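Local coordinates for protein formimidoylglutamase (Bacillus subtilis, PDB 3M1R) that hydrolyses N-formimidoyl-L-glutamate to L-glutamate and formamide in histidine degradation, using two manganese ions per subunit, at residues Ile242-Ala254 with Ala259-Leu271. Numbering follows the deposited sequence.
Sequences ISVDMDVLDQSHA and AIGPGGLYTDELL. With CA (calcium ion), chain B; CA (calcium ion), chain C; PEG (di(hydroxyethyl)ether), chain E.
Gln251 packs against Ile260 and Gly261 where the loop after strand 239-245 folds back along the segment leading into helix 267-278, within the beta-alpha-beta unit completed by strand 283-289. Gln251, Asp250 and Leu270 bury the most surface here. Extended beyond CG, the Gln251 side chain lies along the backbone of Gly261 beside Pro262, CB packing against Ile260 CB at 3.7 Å; its NE2 donates to the carbonyl of Met300 in a second subunit. Gln251 N donates to Gly261 O from 39° out of the carbonyl plane. Asp250, with CG anti to the backbone N (chi1 -171°), divides its carboxylate between the two segments. OD1 takes a nearly straight bond from Gly264 N (3.2 Å) on its anti lone pair and a weak one from Gly263 N, while OD2 receives Ser252 N and OG from opposite faces, the former closing an Asx turn. With the carboxylate cut back to an alanine here, the Gly263 and Gly264 amides would probably lose their shared acceptor, and Ser252 N and OG theirs. Gly264 suits this close approach, since any CB would clash with Asp250 N. A single bridge follows, Leu265 N bonding to Val248 O (3.0 Å) and Asp250 N to Leu265 O (2.8 Å). Leu270 sets CD2 3.8 Å from CD2 of Leu249, the side chains crossing at about a right angle. At the helix start, Tyr266 CB makes a CH-pi contact over the His253 ring face, 3.8 Å to the centroid. Asp245 OD2 bridges both calcium ions, which probably occupy the manganese sites; Asp247 holds one through both oxygens, with Asp153 and His155, while Asn130, Asp153 and Asp157 serve the other. One carboxylate, that of Asp250, thus ties the turn at Ser252 to the Gly263-Gly264 amides.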
ATOM      1  N   ILE D 242      -2.356  14.556 -32.396  1.00 45.21           N
ATOM      2  CA  ILE D 242      -1.906  14.934 -31.074  1.00 39.22           C
ATOM      3  C   ILE D 242      -1.515  13.682 -30.306  1.00 44.97           C
ATOM      4  O   ILE D 242      -2.355  12.822 -30.053  1.00 40.02           O
ATOM      5  CB  ILE D 242      -3.019  15.648 -30.288  1.00 34.22           C
ATOM      6  CG1 ILE D 242      -3.493  16.909 -31.011  1.00 34.47           C
ATOM      7  CG2 ILE D 242      -2.544  15.996 -28.883  1.00 34.49           C
ATOM      8  CD1 ILE D 242      -4.656  17.557 -30.288  1.00 34.58           C
ATOM      9  N   SER D 243      -0.239  13.579 -29.943  1.00 44.87           N
ATOM     10  CA  SER D 243       0.228  12.463 -29.127  1.00 40.54           C
ATOM     11  C   SER D 243       0.605  12.932 -27.737  1.00 36.20           C
ATOM     12  O   SER D 243       1.591  13.648 -27.551  1.00 34.14           O
ATOM     13  CB  SER D 243       1.424  11.759 -29.778  1.00 42.87           C
ATOM     14  OG  SER D 243       1.768  10.579 -29.052  1.00 49.94           O
ATOM     15  N   VAL D 244      -0.177  12.520 -26.752  1.00 35.61           N
ATOM     16  CA  VAL D 244       0.116  12.901 -25.384  1.00 33.96           C
ATOM     17  C   VAL D 244       0.758  11.756 -24.613  1.00 31.44           C
ATOM     18  O   VAL D 244       0.116  10.743 -24.327  1.00 36.08           O
ATOM     19  CB  VAL D 244      -1.133  13.341 -24.629  1.00 30.30           C
ATOM     20  CG1 VAL D 244      -0.728  13.737 -23.203  1.00 30.41           C
ATOM     21  CG2 VAL D 244      -1.787  14.498 -25.353  1.00 30.42           C
ATOM     22  N   ASP D 245       2.034  11.925 -24.296  1.00 33.87           N
ATOM     23  CA  ASP D 245       2.744  10.997 -23.434  1.00 31.15           C
ATOM     24  C   ASP D 245       2.666  11.617 -22.051  1.00 31.14           C
ATOM     25  O   ASP D 245       3.186  12.699 -21.812  1.00 36.04           O
ATOM     26  CB  ASP D 245       4.187  10.855 -23.896  1.00 26.66           C
ATOM     27  CG  ASP D 245       5.011   9.928 -23.006  1.00 32.98           C
ATOM     28  OD1 ASP D 245       4.720   9.746 -21.810  1.00 31.84           O
ATOM     29  OD2 ASP D 245       5.973   9.368 -23.538  1.00 44.32           O
HETATM   30  N   MSE D 246       1.972  10.942 -21.152  1.00 29.54           N
HETATM   31  CA  MSE D 246       1.629  11.547 -19.872  1.00 35.04           C
HETATM   32  C   MSE D 246       2.855  11.844 -19.025  1.00 33.03           C
HETATM   33  O   MSE D 246       2.782  12.636 -18.092  1.00 32.54           O
HETATM   34  CB  MSE D 246       0.613  10.682 -19.103  1.00 29.04           C
HETATM   35  CG  MSE D 246      -0.780  10.645 -19.757  1.00 26.54           C
HETATM   36 SE   MSE D 246      -1.727  12.384 -19.824  0.88 38.94          SE
HETATM   37  CE  MSE D 246      -2.183  12.482 -17.921  1.00 34.20           C
ATOM     38  N   ASP D 247       3.998  11.247 -19.361  1.00 29.36           N
ATOM     39  CA  ASP D 247       5.181  11.498 -18.546  1.00 27.71           C
ATOM     40  C   ASP D 247       5.803  12.865 -18.819  1.00 28.67           C
ATOM     41  O   ASP D 247       6.757  13.253 -18.153  1.00 32.93           O
ATOM     42  CB  ASP D 247       6.208  10.351 -18.597  1.00 32.58           C
ATOM     43  CG  ASP D 247       6.881  10.222 -19.940  1.00 42.35           C
ATOM     44  OD1 ASP D 247       6.979  11.242 -20.684  1.00 37.08           O
ATOM     45  OD2 ASP D 247       7.319   9.087 -20.242  1.00 39.98           O
ATOM     46  N   VAL D 248       5.222  13.610 -19.753  1.00 28.38           N
ATOM     47  CA  VAL D 248       5.549  15.027 -19.907  1.00 29.84           C
ATOM     48  C   VAL D 248       5.165  15.788 -18.626  1.00 31.52           C
ATOM     49  O   VAL D 248       5.718  16.840 -18.318  1.00 30.26           O
ATOM     50  CB  VAL D 248       4.801  15.639 -21.116  1.00 27.04           C
ATOM     51  CG1 VAL D 248       3.325  15.933 -20.768  1.00 25.40           C
ATOM     52  CG2 VAL D 248       5.490  16.899 -21.593  1.00 27.44           C
ATOM     53  N   LEU D 249       4.209  15.238 -17.881  1.00 25.61           N
ATOM     54  CA  LEU D 249       3.750  15.872 -16.656  1.00 31.35           C
ATOM     55  C   LEU D 249       4.739  15.619 -15.544  1.00 33.51           C
ATOM     56  O   LEU D 249       5.406  14.596 -15.520  1.00 31.26           O
ATOM     57  CB  LEU D 249       2.379  15.330 -16.226  1.00 23.18           C
ATOM     58  CG  LEU D 249       1.208  15.688 -17.128  1.00 30.93           C
ATOM     59  CD1 LEU D 249       0.024  14.761 -16.860  1.00 30.96           C
ATOM     60  CD2 LEU D 249       0.798  17.174 -16.967  1.00 22.66           C
ATOM     61  N   ASP D 250       4.814  16.575 -14.629  1.00 33.11           N
ATOM     62  CA  ASP D 250       5.636  16.487 -13.446  1.00 25.55           C
ATOM     63  C   ASP D 250       5.195  15.332 -12.561  1.00 30.11           C
ATOM     64  O   ASP D 250       3.988  15.050 -12.434  1.00 29.98           O
ATOM     65  CB  ASP D 250       5.526  17.790 -12.657  1.00 30.42           C
ATOM     66  CG  ASP D 250       6.521  17.868 -11.515  1.00 34.02           C
ATOM     67  OD1 ASP D 250       7.673  18.303 -11.748  1.00 37.08           O
ATOM     68  OD2 ASP D 250       6.148  17.501 -10.388  1.00 33.33           O
ATOM     69  N   GLN D 251       6.161  14.675 -11.918  1.00 28.57           N
ATOM     70  CA  GLN D 251       5.819  13.493 -11.120  1.00 25.39           C
ATOM     71  C   GLN D 251       4.744  13.792 -10.083  1.00 22.52           C
ATOM     72  O   GLN D 251       3.915  12.937  -9.787  1.00 24.79           O
ATOM     73  CB  GLN D 251       7.055  12.831 -10.486  1.00 24.34           C
ATOM     74  CG  GLN D 251       7.875  13.705  -9.562  1.00 24.95           C
ATOM     75  CD  GLN D 251       9.113  12.976  -9.056  1.00 29.81           C
ATOM     76  OE1 GLN D 251       9.427  11.880  -9.514  1.00 33.56           O
ATOM     77  NE2 GLN D 251       9.811  13.576  -8.112  1.00 23.64           N
ATOM     78  N   SER D 252       4.719  15.010  -9.549  1.00 29.42           N
ATOM     79  CA  SER D 252       3.698  15.316  -8.539  1.00 31.05           C
ATOM     80  C   SER D 252       2.271  15.323  -9.114  1.00 33.82           C
ATOM     81  O   SER D 252       1.312  15.125  -8.373  1.00 36.07           O
ATOM     82  CB  SER D 252       4.015  16.616  -7.781  1.00 32.89           C
ATOM     83  OG  SER D 252       4.023  17.743  -8.650  1.00 41.77           O
ATOM     84  N   HIS D 253       2.146  15.530 -10.430  1.00 27.39           N
ATOM     85  CA  HIS D 253       0.846  15.571 -11.110  1.00 27.07           C
ATOM     86  C   HIS D 253       0.496  14.256 -11.807  1.00 29.06           C
ATOM     87  O   HIS D 253      -0.678  13.965 -12.024  1.00 31.53           O
ATOM     88  CB  HIS D 253       0.797  16.727 -12.141  1.00 28.84           C
ATOM     89  CG  HIS D 253       0.669  18.080 -11.525  1.00 29.25           C
ATOM     90  ND1 HIS D 253      -0.332  18.975 -11.863  1.00 33.06           N
ATOM     91  CD2 HIS D 253       1.403  18.690 -10.555  1.00 30.62           C
ATOM     92  CE1 HIS D 253      -0.197  20.074 -11.141  1.00 32.23           C
ATOM     93  NE2 HIS D 253       0.840  19.926 -10.340  1.00 34.16           N
ATOM     94  N   ALA D 254       1.509  13.466 -12.161  1.00 31.11           N
ATOM     95  CA  ALA D 254       1.283  12.139 -12.747  1.00 31.06           C
ATOM     96  C   ALA D 254       2.212  11.084 -12.140  1.00 27.84           C
ATOM     97  O   ALA D 254       3.172  10.671 -12.784  1.00 29.37           O
ATOM     98  CB  ALA D 254       1.468  12.189 -14.268  1.00 31.67           C
ATOM     99  N   ALA D 259       8.238   6.491 -16.320  1.00 38.55           N
ATOM    100  CA  ALA D 259       9.386   7.381 -16.155  1.00 40.13           C
ATOM    101  C   ALA D 259       9.002   8.698 -15.480  1.00 42.13           C
ATOM    102  O   ALA D 259       8.724   9.673 -16.154  1.00 46.29           O
ATOM    103  CB  ALA D 259      10.077   7.638 -17.504  1.00 35.77           C
ATOM    104  N   ILE D 260       8.986   8.717 -14.150  1.00 39.00           N
ATOM    105  CA  ILE D 260       8.671   9.930 -13.392  1.00 34.65           C
ATOM    106  C   ILE D 260       9.949  10.681 -13.018  1.00 38.31           C
ATOM    107  O   ILE D 260      11.020  10.091 -12.898  1.00 39.70           O
ATOM    108  CB  ILE D 260       7.915   9.633 -12.065  1.00 35.79           C
ATOM    109  CG1 ILE D 260       8.670   8.594 -11.241  1.00 31.43           C
ATOM    110  CG2 ILE D 260       6.480   9.178 -12.318  1.00 37.12           C
ATOM    111  CD1 ILE D 260       8.030   8.330  -9.898  1.00 38.25           C
ATOM    112  N   GLY D 261       9.804  11.988 -12.819  1.00 30.85           N
ATOM    113  CA  GLY D 261      10.851  12.853 -12.335  1.00 32.30           C
ATOM    114  C   GLY D 261      10.283  14.251 -12.177  1.00 34.85           C
ATOM    115  O   GLY D 261       9.187  14.546 -12.665  1.00 40.61           O
ATOM    116  N   PRO D 262      11.024  15.127 -11.497  1.00 31.61           N
ATOM    117  CA  PRO D 262      10.634  16.529 -11.317  1.00 26.90           C
ATOM    118  C   PRO D 262      10.936  17.346 -12.570  1.00 26.50           C
ATOM    119  O   PRO D 262      11.649  16.878 -13.461  1.00 32.54           O
ATOM    120  CB  PRO D 262      11.536  16.970 -10.165  1.00 30.76           C
ATOM    121  CG  PRO D 262      12.815  16.212 -10.429  1.00 34.70           C
ATOM    122  CD  PRO D 262      12.365  14.852 -10.943  1.00 37.78           C
ATOM    123  N   GLY D 263      10.378  18.549 -12.647  1.00 45.99           N
ATOM    124  CA  GLY D 263      10.659  19.475 -13.737  1.00 44.02           C
ATOM    125  C   GLY D 263       9.751  19.384 -14.952  1.00 40.75           C
ATOM    126  O   GLY D 263      10.150  19.756 -16.053  1.00 48.59           O
ATOM    127  N   GLY D 264       8.526  18.911 -14.764  1.00 31.58           N
ATOM    128  CA  GLY D 264       7.619  18.719 -15.883  1.00 29.67           C
ATOM    129  C   GLY D 264       6.417  19.643 -15.909  1.00 36.61           C
ATOM    130  O   GLY D 264       6.275  20.541 -15.081  1.00 39.75           O
ATOM    131  N   LEU D 265       5.539  19.419 -16.878  1.00 38.17           N
ATOM    132  CA  LEU D 265       4.326  20.208 -17.025  1.00 33.33           C
ATOM    133  C   LEU D 265       3.354  19.969 -15.860  1.00 35.43           C
ATOM    134  O   LEU D 265       3.374  18.913 -15.223  1.00 33.94           O
ATOM    135  CB  LEU D 265       3.621  19.835 -18.330  1.00 37.12           C
ATOM    136  CG  LEU D 265       4.127  20.312 -19.684  1.00 39.00           C
ATOM    137  CD1 LEU D 265       3.081  19.923 -20.742  1.00 33.67           C
ATOM    138  CD2 LEU D 265       4.329  21.832 -19.673  1.00 39.55           C
ATOM    139  N   TYR D 266       2.486  20.935 -15.587  1.00 33.08           N
ATOM    140  CA  TYR D 266       1.416  20.694 -14.623  1.00 39.15           C
ATOM    141  C   TYR D 266       0.126  20.413 -15.403  1.00 31.80           C
ATOM    142  O   TYR D 266      -0.003  20.861 -16.520  1.00 30.70           O
ATOM    143  CB  TYR D 266       1.333  21.851 -13.618  1.00 51.37           C
ATOM    144  CG  TYR D 266       2.660  22.029 -12.868  1.00 64.54           C
ATOM    145  CD1 TYR D 266       3.434  23.180 -13.018  1.00 69.83           C
ATOM    146  CD2 TYR D 266       3.161  21.015 -12.049  1.00 66.89           C
ATOM    147  CE1 TYR D 266       4.653  23.326 -12.347  1.00 71.16           C
ATOM    148  CE2 TYR D 266       4.374  21.149 -11.378  1.00 66.05           C
ATOM    149  CZ  TYR D 266       5.114  22.305 -11.529  1.00 73.37           C
ATOM    150  OH  TYR D 266       6.321  22.425 -10.863  1.00 77.02           O
ATOM    151  N   THR D 267      -0.788  19.612 -14.859  1.00 30.20           N
ATOM    152  CA  THR D 267      -1.913  19.130 -15.660  1.00 31.67           C
ATOM    153  C   THR D 267      -2.800  20.238 -16.271  1.00 32.81           C
ATOM    154  O   THR D 267      -3.194  20.147 -17.420  1.00 39.83           O
ATOM    155  CB  THR D 267      -2.799  18.125 -14.891  1.00 35.34           C
ATOM    156  OG1 THR D 267      -1.976  17.125 -14.288  1.00 38.61           O
ATOM    157  CG2 THR D 267      -3.764  17.438 -15.856  1.00 30.90           C
ATOM    158  N   ASP D 268      -3.105  21.278 -15.510  1.00 34.60           N
ATOM    159  CA  ASP D 268      -3.941  22.362 -16.015  1.00 42.80           C
ATOM    160  C   ASP D 268      -3.303  23.065 -17.225  1.00 48.04           C
ATOM    161  O   ASP D 268      -3.997  23.459 -18.165  1.00 51.63           O
ATOM    162  CB  ASP D 268      -4.255  23.353 -14.896  1.00 53.97           C
ATOM    163  CG  ASP D 268      -3.016  23.829 -14.182  1.00 68.88           C
ATOM    164  OD1 ASP D 268      -2.236  24.589 -14.791  1.00 73.66           O
ATOM    165  OD2 ASP D 268      -2.822  23.442 -13.008  1.00 79.23           O
ATOM    166  N   GLU D 269      -1.985  23.213 -17.191  1.00 45.96           N
ATOM    167  CA  GLU D 269      -1.207  23.672 -18.338  1.00 44.75           C
ATOM    168  C   GLU D 269      -1.406  22.758 -19.553  1.00 44.11           C
ATOM    169  O   GLU D 269      -1.608  23.227 -20.663  1.00 42.87           O
ATOM    170  CB  GLU D 269       0.264  23.611 -17.981  1.00 46.90           C
ATOM    171  CG  GLU D 269       1.012  24.888 -18.075  1.00 51.62           C
ATOM    172  CD  GLU D 269       2.471  24.682 -17.717  1.00 52.52           C
ATOM    173  OE1 GLU D 269       2.766  23.808 -16.857  1.00 52.69           O
ATOM    174  OE2 GLU D 269       3.321  25.373 -18.315  1.00 53.88           O
ATOM    175  N   LEU D 270      -1.323  21.448 -19.341  1.00 39.68           N
ATOM    176  CA  LEU D 270      -1.524  20.493 -20.428  1.00 36.98           C
ATOM    177  C   LEU D 270      -2.958  20.568 -20.946  1.00 34.08           C
ATOM    178  O   LEU D 270      -3.189  20.603 -22.162  1.00 31.55           O
ATOM    179  CB  LEU D 270      -1.189  19.059 -19.974  1.00 33.15           C
ATOM    180  CG  LEU D 270      -1.331  17.881 -20.956  1.00 37.30           C
ATOM    181  CD1 LEU D 270      -0.513  18.111 -22.227  1.00 33.59           C
ATOM    182  CD2 LEU D 270      -0.951  16.508 -20.293  1.00 25.56           C
ATOM    183  N   LEU D 271      -3.925  20.590 -20.029  1.00 28.88           N
ATOM    184  CA  LEU D 271      -5.325  20.553 -20.446  1.00 30.87           C
ATOM    185  C   LEU D 271      -5.618  21.750 -21.359  1.00 36.78           C
ATOM    186  O   LEU D 271      -6.283  21.610 -22.384  1.00 36.19           O
ATOM    187  CB  LEU D 271      -6.270  20.530 -19.242  1.00 26.33           C
ATOM    188  CG  LEU D 271      -6.164  19.327 -18.290  1.00 30.72           C
ATOM    189  CD1 LEU D 271      -7.094  19.508 -17.087  1.00 32.63           C
ATOM    190  CD2 LEU D 271      -6.505  18.041 -19.008  1.00 28.31           C
TER
HETATM  191 CA    CA B 321       8.160  10.033 -22.363  1.00 37.99          CA
HETATM  192 CA    CA C 322       8.239   8.883 -24.555  1.00 84.93          CA
HETATM  193  C1  PEG E 323      13.765  10.040 -18.043  1.00 63.17           C
HETATM  194  O1  PEG E 323      13.869   8.655 -18.292  1.00 66.74           O
HETATM  195  C2  PEG E 323      13.461  10.357 -16.559  1.00 62.38           C
HETATM  196  O2  PEG E 323      12.207  11.008 -16.385  1.00 62.52           O
HETATM  197  C3  PEG E 323      11.680  11.978 -17.284  1.00 47.78           C
HETATM  198  C4  PEG E 323      10.311  11.497 -17.818  1.00 51.38           C
HETATM  199  O4  PEG E 323       9.176  12.117 -17.252  1.00 43.75           O
HETATM  200  O   HOH W   1       7.100   6.750 -18.831  1.00 32.15           O
HETATM  201  O   HOH W   2       7.788  12.917 -14.620  1.00 31.65           O
HETATM  202  O   HOH W   3      -2.997  15.645 -11.996  1.00 35.47           O